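Local coordinates for putative amidohydrolase/peptidase (Burkholderia cenocepacia, PDB 4WJB), which probably hydrolyses carbon-nitrogen bonds of linear amide-type or amidine substrates as a zinc-dependent member of the peptidase M20 family, at residues M74-A79 with M150-V155. Sequence-based numbering, arbitrary orientation.
Sequences MGNVFA and MVSAGV
Ser152, in the first turn of helix 151-157, donates its hydroxyl to the side-chain carbonyl of Asn76, just before strand 77-81; at 2.5 Å from Ser152 OG to Asn76 OD1 the pair is unusually close for a hydrogen bond, and the exact length is best read with caution. With OG anti to the serine's backbone N (chi1 -169°), the hydroxyl is directed at the Asn76 amide. Over the same hydroxyl sits Met74, whose CB approaches Ser152 OG to 3.2 Å. From there the methionine bends at chi2 (-62°) and again at chi3, and its methyl end rests against the helix: Met74 CE lies 3.9 Å from Ser152 CB and 4.1 Å from Val155 CG2, and the side chains of Met74 and Val155 cross at about a right angle. Val151 CG1 is more distant from Met74 CE, at 4.4 Å.

A second shell fixes the amide. Asn76 OD1 also accepts from Thr139 N, and Asn76 ND2 donates to Asp72, which receives Met74 N as well; Thr139 OG1 bonds Met74 O. The loop after strand 133-138 thus ties both residues, and it carries Glu141, which binds zinc in a structure of this protein though not in this chain. Chemically, a buried amide oxygen shared by a hydroxyl and a backbone N-H, with its nitrogen held by a carboxylate, argues for this orientation over its flipped alternative, and the bond joins the strand's entry to the helix near Glu141.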
# COMPACT_ATOMS: atom_id res chain seq x y z
N MET A 74 -42.73 -5.29 -0.46
CA MET A 74 -41.41 -4.67 -0.36
C MET A 74 -41.48 -3.18 -0.70
O MET A 74 -40.45 -2.51 -0.80
CB MET A 74 -40.40 -5.38 -1.27
CG MET A 74 -39.80 -6.62 -0.62
SD MET A 74 -38.86 -6.24 0.88
CE MET A 74 -37.39 -5.48 0.18
N GLY A 75 -42.70 -2.68 -0.88
CA GLY A 75 -42.91 -1.27 -1.18
C GLY A 75 -42.62 -0.88 -2.61
O GLY A 75 -42.57 0.30 -2.94
N ASN A 76 -42.43 -1.87 -3.48
CA ASN A 76 -42.30 -1.60 -4.90
C ASN A 76 -43.59 -1.00 -5.43
O ASN A 76 -44.68 -1.48 -5.11
CB ASN A 76 -41.95 -2.87 -5.68
CG ASN A 76 -40.65 -3.49 -5.24
OD1 ASN A 76 -39.67 -2.78 -4.97
ND2 ASN A 76 -40.62 -4.81 -5.16
N VAL A 77 -43.47 0.07 -6.21
CA VAL A 77 -44.65 0.77 -6.70
C VAL A 77 -44.82 0.48 -8.18
O VAL A 77 -43.89 0.68 -8.96
CB VAL A 77 -44.53 2.29 -6.48
CG1 VAL A 77 -45.80 3.01 -6.93
CG2 VAL A 77 -44.25 2.58 -5.01
N PHE A 78 -46.01 0.01 -8.56
CA PHE A 78 -46.31 -0.32 -9.95
C PHE A 78 -47.47 0.53 -10.45
O PHE A 78 -48.57 0.44 -9.92
CB PHE A 78 -46.66 -1.80 -10.13
CG PHE A 78 -45.61 -2.74 -9.61
CD1 PHE A 78 -45.61 -3.13 -8.28
CD2 PHE A 78 -44.65 -3.26 -10.46
CE1 PHE A 78 -44.65 -4.01 -7.80
CE2 PHE A 78 -43.68 -4.14 -9.99
CZ PHE A 78 -43.69 -4.51 -8.66
N ALA A 79 -47.23 1.34 -11.47
CA ALA A 79 -48.29 2.10 -12.11
C ALA A 79 -48.67 1.42 -13.41
O ALA A 79 -47.87 1.36 -14.34
CB ALA A 79 -47.85 3.53 -12.37
N MET A 150 -30.04 -3.09 -4.38
CA MET A 150 -30.95 -3.83 -5.27
C MET A 150 -31.72 -4.92 -4.53
O MET A 150 -32.04 -5.95 -5.11
CB MET A 150 -30.18 -4.45 -6.44
CG MET A 150 -29.62 -3.44 -7.45
SD MET A 150 -28.02 -3.91 -8.15
CE MET A 150 -28.34 -5.58 -8.72
N VAL A 151 -32.00 -4.70 -3.25
CA VAL A 151 -32.58 -5.75 -2.42
C VAL A 151 -34.02 -6.06 -2.82
O VAL A 151 -34.44 -7.21 -2.74
CB VAL A 151 -32.52 -5.39 -0.91
CG1 VAL A 151 -33.30 -4.12 -0.61
CG2 VAL A 151 -33.04 -6.55 -0.07
N SER A 152 -34.76 -5.06 -3.28
CA SER A 152 -36.19 -5.24 -3.53
C SER A 152 -36.47 -5.87 -4.89
O SER A 152 -37.32 -6.76 -5.01
CB SER A 152 -36.94 -3.91 -3.41
OG SER A 152 -38.33 -4.13 -3.41
N ALA A 153 -35.76 -5.42 -5.92
CA ALA A 153 -35.80 -6.12 -7.19
C ALA A 153 -35.26 -7.53 -6.97
O ALA A 153 -35.65 -8.47 -7.66
CB ALA A 153 -35.00 -5.37 -8.25
N GLY A 154 -34.37 -7.66 -5.99
CA GLY A 154 -33.84 -8.96 -5.61
C GLY A 154 -34.91 -9.90 -5.11
O GLY A 154 -35.01 -11.04 -5.57
N VAL A 155 -35.72 -9.44 -4.16
CA VAL A 155 -36.85 -10.24 -3.67
C VAL A 155 -37.81 -10.55 -4.82
O VAL A 155 -38.31 -11.67 -4.95
CB VAL A 155 -37.62 -9.52 -2.54
CG1 VAL A 155 -38.78 -10.39 -2.06
CG2 VAL A 155 -36.69 -9.19 -1.38